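PDB 4JHM: mandelate racemase / muconate lactonizing enzyme, C-terminal domain protein from Pseudovibrio sp. JE062, which belongs by family to the enolase superfamily, in which an N-terminal alpha+beta capping domain is joined to a TIM-barrel domain, its own function not being established. Local coordinates for residues R41-T44 with T48-L51; P75-K80 with N89-A94; L83-L88 with D113-K118. One frame throughout, in Å; residues are numbered along the deposited sequence.

Contact 1 of 3, residues R41-T44 with T48-L51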
loop_
_atom_site.group_PDB
_atom_site.type_symbol
_atom_site.label_atom_id
_atom_site.label_comp_id
_atom_site.label_asym_id
_atom_site.label_seq_id
_atom_site.Cartn_x
_atom_site.Cartn_y
_atom_site.Cartn_z
ATOM N N ARG A 41 -14.258 46.565 -9.451
ATOM C CA ARG A 41 -13.325 47.646 -9.735
ATOM C C ARG A 41 -12.876 48.311 -8.437
ATOM O O ARG A 41 -13.680 48.929 -7.742
ATOM C CB ARG A 41 -13.959 48.689 -10.659
ATOM C CG ARG A 41 -12.944 49.371 -11.564
ATOM C CD ARG A 41 -13.107 50.877 -11.604
ATOM N NE ARG A 41 -14.190 51.311 -12.482
ATOM C CZ ARG A 41 -14.248 52.511 -13.055
ATOM N NH1 ARG A 41 -13.282 53.397 -12.854
ATOM N NH2 ARG A 41 -15.268 52.826 -13.837
ATOM N N LEU A 42 -11.592 48.184 -8.116
ATOM C CA LEU A 42 -11.051 48.750 -6.886
ATOM C C LEU A 42 -10.378 50.086 -7.161
ATOM O O LEU A 42 -9.687 50.244 -8.165
ATOM C CB LEU A 42 -10.029 47.800 -6.264
ATOM C CG LEU A 42 -10.512 46.400 -5.885
ATOM C CD1 LEU A 42 -9.323 45.535 -5.498
ATOM C CD2 LEU A 42 -11.531 46.450 -4.755
ATOM N N PHE A 43 -10.581 51.038 -6.255
ATOM C CA PHE A 43 -9.929 52.340 -6.333
ATOM C C PHE A 43 -8.958 52.501 -5.165
ATOM O O PHE A 43 -9.076 51.809 -4.153
ATOM C CB PHE A 43 -10.967 53.462 -6.288
ATOM C CG PHE A 43 -11.847 53.539 -7.508
ATOM C CD1 PHE A 43 -11.436 54.235 -8.636
ATOM C CD2 PHE A 43 -13.099 52.944 -7.515
ATOM C CE1 PHE A 43 -12.249 54.323 -9.754
ATOM C CE2 PHE A 43 -13.918 53.031 -8.628
ATOM C CZ PHE A 43 -13.495 53.723 -9.748
ATOM N N THR A 44 -8.006 53.421 -5.304
ATOM C CA THR A 44 -7.012 53.674 -4.261
ATOM C C THR A 44 -6.911 55.164 -3.918
ATOM O O THR A 44 -7.695 55.979 -4.404
ATOM C CB THR A 44 -5.622 53.160 -4.682
ATOM O OG1 THR A 44 -5.262 53.727 -5.947
ATOM C CG2 THR A 44 -5.624 51.647 -4.793
ATOM N N THR A 48 -5.176 55.021 -8.549
ATOM C CA THR A 48 -4.857 53.746 -9.178
ATOM C C THR A 48 -6.035 52.798 -8.987
ATOM O O THR A 48 -6.517 52.625 -7.866
ATOM C CB THR A 48 -3.582 53.127 -8.573
ATOM O OG1 THR A 48 -2.473 54.009 -8.788
ATOM C CG2 THR A 48 -3.286 51.767 -9.199
ATOM N N GLU A 49 -6.504 52.196 -10.077
ATOM C CA GLU A 49 -7.676 51.322 -10.013
ATOM C C GLU A 49 -7.392 49.911 -10.528
ATOM O O GLU A 49 -6.651 49.730 -11.494
ATOM C CB GLU A 49 -8.860 51.940 -10.767
ATOM C CG GLU A 49 -8.738 51.944 -12.282
ATOM C CD GLU A 49 -9.979 52.507 -12.956
ATOM O OE1 GLU A 49 -10.396 51.950 -13.996
ATOM O OE2 GLU A 49 -10.543 53.499 -12.435
ATOM N N GLY A 50 -7.988 48.919 -9.871
ATOM C CA GLY A 50 -7.758 47.512 -10.202
ATOM C C GLY A 50 -9.016 46.825 -10.686
ATOM O O GLY A 50 -10.102 47.066 -10.162
ATOM N N LEU A 51 -8.868 45.967 -11.692
ATOM C CA LEU A 51 -10.001 45.251 -12.265
ATOM C C LEU A 51 -9.872 43.746 -12.074
ATOM O O LEU A 51 -8.809 43.163 -12.298
ATOM C CB LEU A 51 -10.126 45.540 -13.760
ATOM C CG LEU A 51 -9.854 46.967 -14.227
ATOM C CD1 LEU A 51 -10.084 47.051 -15.728
ATOM C CD2 LEU A 51 -10.722 47.964 -13.477
#
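Glu-49 and Arg-41 meet on one face of an antiparallel beta hairpin, where Arg-41 NH1 donates to Glu-49 OE2 at 2.8 Å to make a salt bridge. The bond is bent, 132° at the hydrogen, and reaches OE2 on the syn side but tilted out of the carboxylate plane. A single N-H serves the pair, and the guanidinium and carboxylate planes stand 60° apart. Bends at chi2 and chi3 turn the arginine toward its diagonal neighbour, while Glu-49 starts with CG between its backbone N and carbonyl carbon (chi1 72°) and then runs extended. OE2 also lies 3.3 Å from Phe-43 CE1.

Two backbone bonds fix the register: Leu-42 N to Gly-50 O, 2.8 Å, and Gly-50 N to Leu-42 O, 2.7 Å. Toward the turn, Thr-48 O lies 2.5 Å from Thr-44 OG1, a hydroxyl that has Asp-46 OD1 as a hydrogen-bond partner.

On its other edge strand 34-44 pairs with strand 8-16. Helix 100-119 packs on Leu-42 through Ala-110 and on the Thr-48 side chain through Ile-114 and Lys-118, and Trp-362 of helix 362-368 touches Glu-49 and Leu-51 and makes a cation-pi contact with Arg-41.

Contact 2 of 3, residues P75-K80 with N89-A94; sequences PGLIGK and NNWLGA
The indole of Trp-91 is the flat group here, and both of its partners, Gly-76 and Leu-77, approach its six-membered ring obliquely. Within the alpha+beta capping domain of the enolase superfamily, this single ring bridges the C-terminal end of helix 85-92 and the loop that follows helix 65-73. Arg-95 adds a cation-pi contact to the same indole.

Trp-91 has CG anti to its backbone N (chi1 -174°), which carries the ring off the helix toward the loop. There CZ2 comes 3.8 Å from Gly-76 O, and CH2 lies 4.0 Å from Gly-76 CA. With no side chain on Gly-76, the ring packs straight against backbone. No hydrogen bond crosses the contact, and just 137 Å² is buried in all, so the evidence is for van der Waals packing on a small patch.

The loop has its own bracing: Lys-80 N donates to Leu-77 O at 2.8 Å, closing a beta turn of approximately type II in which Gly-79 takes the positive phi of 122°. Ile-107 of helix 100-119 touches both Leu-77 and Leu-92, and Phe-375 of strand 369-376 meets Pro-75 and Ile-78. Pro-75 also packs on Asn-60 of the second subunit. The one side-chain-to-side-chain contact across the two segments is Leu-77 CD2 on Trp-91 CZ3, at 3.5 Å.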
loop_
_atom_site.group_PDB
_atom_site.type_symbol
_atom_site.label_atom_id
_atom_site.label_comp_id
_atom_site.label_asym_id
_atom_site.label_seq_id
_atom_site.Cartn_x
_atom_site.Cartn_y
_atom_site.Cartn_z
ATOM N N PRO A 75 -17.330 45.459 1.871
ATOM C CA PRO A 75 -17.320 46.646 2.730
ATOM C C PRO A 75 -16.069 46.730 3.608
ATOM O O PRO A 75 -15.603 47.827 3.919
ATOM C CB PRO A 75 -18.573 46.468 3.594
ATOM C CG PRO A 75 -19.470 45.597 2.790
ATOM C CD PRO A 75 -18.553 44.661 2.052
ATOM N N GLY A 76 -15.530 45.575 3.990
ATOM C CA GLY A 76 -14.347 45.508 4.843
ATOM C C GLY A 76 -13.046 45.808 4.119
ATOM O O GLY A 76 -12.003 45.964 4.756
ATOM N N LEU A 77 -13.099 45.894 2.792
ATOM C CA LEU A 77 -11.904 46.186 2.000
ATOM C C LEU A 77 -11.410 47.604 2.259
ATOM O O LEU A 77 -10.209 47.833 2.393
ATOM C CB LEU A 77 -12.177 45.982 0.506
ATOM C CG LEU A 77 -12.461 44.538 0.075
ATOM C CD1 LEU A 77 -12.824 44.474 -1.402
ATOM C CD2 LEU A 77 -11.275 43.630 0.373
ATOM N N ILE A 78 -12.341 48.550 2.326
ATOM C CA ILE A 78 -12.014 49.934 2.657
ATOM C C ILE A 78 -11.054 49.964 3.842
ATOM O O ILE A 78 -11.438 49.649 4.968
ATOM C CB ILE A 78 -13.285 50.732 3.010
ATOM C CG1 ILE A 78 -13.983 51.219 1.737
ATOM C CG2 ILE A 78 -12.953 51.914 3.902
ATOM C CD1 ILE A 78 -14.671 50.127 0.954
ATOM N N GLY A 79 -9.802 50.329 3.583
ATOM C CA GLY A 79 -8.775 50.365 4.625
ATOM C C GLY A 79 -7.576 49.479 4.327
ATOM O O GLY A 79 -6.445 49.822 4.658
ATOM N N LYS A 80 -7.819 48.338 3.693
ATOM C CA LYS A 80 -6.757 47.363 3.444
ATOM C C LYS A 80 -5.795 47.852 2.357
ATOM O O LYS A 80 -6.120 48.752 1.581
ATOM C CB LYS A 80 -7.358 45.997 3.066
ATOM N N ASN A 89 -5.617 37.879 0.487
ATOM C CA ASN A 89 -6.071 36.521 0.261
ATOM C C ASN A 89 -6.393 35.864 1.591
ATOM O O ASN A 89 -7.467 35.293 1.775
ATOM C CB ASN A 89 -4.982 35.733 -0.459
ATOM C CG ASN A 89 -5.533 34.586 -1.267
ATOM O OD1 ASN A 89 -5.856 33.533 -0.727
ATOM N ND2 ASN A 89 -5.643 34.783 -2.576
ATOM N N ASN A 90 -5.453 35.957 2.521
ATOM C CA ASN A 90 -5.663 35.458 3.866
ATOM C C ASN A 90 -6.981 36.001 4.395
ATOM O O ASN A 90 -7.871 35.251 4.781
ATOM C CB ASN A 90 -4.506 35.891 4.769
ATOM C CG ASN A 90 -4.382 35.036 6.015
ATOM O OD1 ASN A 90 -4.171 35.545 7.117
ATOM N ND2 ASN A 90 -4.503 33.727 5.846
ATOM N N TRP A 91 -7.105 37.320 4.377
ATOM C CA TRP A 91 -8.307 37.997 4.844
ATOM C C TRP A 91 -9.575 37.488 4.138
ATOM O O TRP A 91 -10.611 37.305 4.772
ATOM C CB TRP A 91 -8.135 39.501 4.630
ATOM C CG TRP A 91 -9.219 40.350 5.186
ATOM C CD1 TRP A 91 -9.287 40.875 6.441
ATOM C CD2 TRP A 91 -10.383 40.811 4.493
ATOM N NE1 TRP A 91 -10.430 41.624 6.579
ATOM C CE2 TRP A 91 -11.121 41.599 5.397
ATOM C CE3 TRP A 91 -10.876 40.629 3.198
ATOM C CZ2 TRP A 91 -12.326 42.202 5.047
ATOM C CZ3 TRP A 91 -12.071 41.228 2.853
ATOM C CH2 TRP A 91 -12.783 42.006 3.774
ATOM N N LEU A 92 -9.484 37.245 2.833
ATOM C CA LEU A 92 -10.639 36.814 2.040
ATOM C C LEU A 92 -11.109 35.404 2.382
ATOM O O LEU A 92 -12.307 35.118 2.346
ATOM C CB LEU A 92 -10.317 36.888 0.547
ATOM C CG LEU A 92 -10.240 38.308 -0.017
ATOM C CD1 LEU A 92 -9.683 38.301 -1.435
ATOM C CD2 LEU A 92 -11.605 38.988 0.031
ATOM N N GLY A 93 -10.163 34.527 2.706
ATOM C CA GLY A 93 -10.484 33.153 3.079
ATOM C C GLY A 93 -11.194 33.028 4.421
ATOM O O GLY A 93 -11.646 31.945 4.788
ATOM N N ALA A 94 -11.292 34.130 5.158
ATOM C CA ALA A 94 -11.995 34.135 6.436
ATOM C C ALA A 94 -13.364 34.811 6.326
ATOM O O ALA A 94 -14.093 34.906 7.317
ATOM C CB ALA A 94 -11.152 34.827 7.498
#

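Contact 3 of 3, residues L83-L88 with D113-K118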
loop_
_atom_site.group_PDB
_atom_site.type_symbol
_atom_site.label_atom_id
_atom_site.label_comp_id
_atom_site.label_asym_id
_atom_site.label_seq_id
_atom_site.Cartn_x
_atom_site.Cartn_y
_atom_site.Cartn_z
ATOM N N LEU A 83 -1.742 45.907 -2.175
ATOM C CA LEU A 83 -0.441 45.436 -2.639
ATOM C C LEU A 83 0.029 44.205 -1.865
ATOM O O LEU A 83 0.886 43.457 -2.336
ATOM C CB LEU A 83 0.599 46.553 -2.524
ATOM C CG LEU A 83 0.344 47.775 -3.407
ATOM C CD1 LEU A 83 1.285 48.902 -3.018
ATOM C CD2 LEU A 83 0.488 47.429 -4.881
HETATM N N MSE A 84 -0.532 44.002 -0.679
HETATM C CA MSE A 84 -0.225 42.829 0.131
HETATM C C MSE A 84 -1.211 41.755 -0.221
HETATM O O MSE A 84 -2.114 41.453 0.558
HETATM C CB MSE A 84 -0.326 43.202 1.604
HETATM C CG MSE A 84 0.525 44.431 1.905
HETATM SE SE MSE A 84 2.433 43.956 1.750
HETATM C CE MSE A 84 2.761 43.576 3.656
ATOM N N THR A 85 -1.028 41.164 -1.401
ATOM C CA THR A 85 -2.004 40.244 -1.998
ATOM C C THR A 85 -2.191 38.925 -1.242
ATOM O O THR A 85 -3.238 38.285 -1.355
ATOM C CB THR A 85 -1.627 39.901 -3.456
ATOM O OG1 THR A 85 -0.313 39.332 -3.495
ATOM C CG2 THR A 85 -1.662 41.137 -4.330
ATOM N N GLN A 86 -1.180 38.507 -0.489
ATOM C CA GLN A 86 -1.275 37.258 0.255
ATOM C C GLN A 86 -2.017 37.481 1.565
ATOM O O GLN A 86 -2.787 36.626 2.008
ATOM C CB GLN A 86 0.112 36.678 0.521
ATOM C CG GLN A 86 0.102 35.432 1.391
ATOM C CD GLN A 86 -0.825 34.353 0.858
ATOM O OE1 GLN A 86 -0.603 33.810 -0.224
ATOM N NE2 GLN A 86 -1.868 34.036 1.620
ATOM N N GLU A 87 -1.781 38.632 2.187
ATOM C CA GLU A 87 -2.475 38.987 3.420
ATOM C C GLU A 87 -3.946 39.273 3.132
ATOM O O GLU A 87 -4.812 38.989 3.960
ATOM C CB GLU A 87 -1.808 40.193 4.085
ATOM C CG GLU A 87 -2.508 40.685 5.344
ATOM C CD GLU A 87 -3.634 41.659 5.053
ATOM O OE1 GLU A 87 -4.722 41.517 5.654
ATOM O OE2 GLU A 87 -3.433 42.568 4.217
ATOM N N LEU A 88 -4.222 39.834 1.956
ATOM C CA LEU A 88 -5.592 40.069 1.511
ATOM C C LEU A 88 -6.285 38.732 1.254
ATOM O O LEU A 88 -7.393 38.486 1.728
ATOM C CB LEU A 88 -5.601 40.904 0.232
ATOM C CG LEU A 88 -6.968 41.442 -0.198
ATOM C CD1 LEU A 88 -7.490 42.441 0.823
ATOM C CD2 LEU A 88 -6.893 42.078 -1.577
ATOM N N ASP A 113 -3.766 43.397 -10.273
ATOM C CA ASP A 113 -3.852 44.354 -11.376
ATOM C C ASP A 113 -3.274 45.714 -10.969
ATOM O O ASP A 113 -2.535 46.343 -11.731
ATOM C CB ASP A 113 -5.313 44.512 -11.826
ATOM C CG ASP A 113 -5.466 45.401 -13.057
ATOM O OD1 ASP A 113 -4.535 45.463 -13.891
ATOM O OD2 ASP A 113 -6.532 46.031 -13.195
ATOM N N ILE A 114 -3.625 46.155 -9.763
ATOM C CA ILE A 114 -3.130 47.408 -9.205
ATOM C C ILE A 114 -1.625 47.340 -8.981
ATOM O O ILE A 114 -0.900 48.289 -9.296
ATOM C CB ILE A 114 -3.840 47.729 -7.877
ATOM C CG1 ILE A 114 -5.195 48.378 -8.153
ATOM C CG2 ILE A 114 -2.994 48.645 -7.008
ATOM C CD1 ILE A 114 -6.105 48.436 -6.943
ATOM N N LYS A 115 -1.159 46.216 -8.442
ATOM C CA LYS A 115 0.264 46.011 -8.183
ATOM C C LYS A 115 1.067 46.031 -9.480
ATOM O O LYS A 115 2.199 46.502 -9.504
ATOM C CB LYS A 115 0.481 44.681 -7.459
ATOM C CG LYS A 115 1.939 44.339 -7.189
ATOM C CD LYS A 115 2.108 42.877 -6.794
ATOM C CE LYS A 115 1.521 42.584 -5.423
ATOM N NZ LYS A 115 1.776 41.179 -4.994
ATOM N N GLY A 116 0.480 45.519 -10.556
ATOM C CA GLY A 116 1.139 45.532 -11.856
ATOM C C GLY A 116 1.242 46.939 -12.411
ATOM O O GLY A 116 2.290 47.351 -12.913
ATOM N N LYS A 117 0.142 47.678 -12.314
ATOM C CA LYS A 117 0.080 49.036 -12.825
ATOM C C LYS A 117 1.041 49.956 -12.083
ATOM O O LYS A 117 1.656 50.828 -12.693
ATOM C CB LYS A 117 -1.353 49.565 -12.739
ATOM C CG LYS A 117 -2.269 48.960 -13.794
ATOM C CD LYS A 117 -3.731 49.312 -13.560
ATOM C CE LYS A 117 -4.622 48.710 -14.635
ATOM N NZ LYS A 117 -6.068 48.879 -14.330
ATOM N N LYS A 118 1.172 49.756 -10.774
ATOM C CA LYS A 118 2.094 50.555 -9.969
ATOM C C LYS A 118 3.529 50.103 -10.200
ATOM O O LYS A 118 4.464 50.902 -10.124
ATOM C CB LYS A 118 1.744 50.464 -8.479
ATOM C CG LYS A 118 0.484 51.226 -8.097
ATOM C CD LYS A 118 0.491 51.653 -6.637
ATOM C CE LYS A 118 -0.714 52.525 -6.313
ATOM N NZ LYS A 118 -0.629 53.149 -4.963
#
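Leu-83 and Lys-115 bring their CA atoms to 5.6 Å, the nearest CA-CA approach, where the chain entering helix 85-92 passes beside helix 100-119. At this entry Met-84, a selenomethionine in the N-cap position, is the centre of an inverse gamma turn, with a weak bond from Thr-85 N to Leu-83 O at 3.1 Å.

Leu-83 and Lys-115 bury the most surface. The leucine uses one branch: CD2 lies 3.6 Å from Lys-115 CA, against the base of the lysine, and 4.3 Å from Ile-114 CG2. The two side chains cross at a slant, and the lysine then continues past the leucine backbone, its CE 3.3 Å from Leu-83 O. Lys-115 leaves its helix with CG opposite the backbone N and stays extended until chi3 (-69°), where a bend brings the ammonium to Thr-85.

There NZ donates to Thr-85 OG1 at 3.2 Å, the two side chains crossing at about a right angle, while Thr-85 CG2 sits 3.7 Å from Lys-115 CE. The principal partner of NZ, however, is Met-125 O of the third subunit, with Gly-128 O of that subunit and Thr-85 OG1 beside it. A buried ammonium is thus bonded to three oxygens from two chains, and Trp-112 adds a cation-pi contact.

On helix 100-119 itself, Lys-117 NZ forms a salt bridge with Asp-113 OD2, 3.1 Å away, reaching that oxygen from 36° out of the carboxylate plane. Lys-118 NZ pairs with Asp-46 OD2 in the hairpin turn. Leu-83 likewise packs on Met-125 of the third subunit. The arrangement is the N-terminal entry of helix 85-92 packing on helix 100-119, within the helical part of an enolase-superfamily capping domain, used here at a subunit interface as well.

All three contacts lie in the N-terminal capping domain, their centres 21 to 24 Å from the chain centre and on the same side of it. Contacts 1 and 3 are the closest pair, about 10 Å between centres, and are joined by probable hydrogen bonds: Leu-51 N to Asp-113 OD2 at 2.8 Å, and Lys-117 NZ to Glu-49 O at 3.0 Å. Contacts 2 and 3, about 13 Å apart, share helix 85-92 and meet where Leu-77 CD2 lies 4.0 Å from Leu-88 CD1. Contact 2 reaches contact 1, about 15 Å away, through Leu-77 CD1, 4.1 Å from Leu-42 CD2. Leu-77 therefore touches both other contacts, one with each methyl branch.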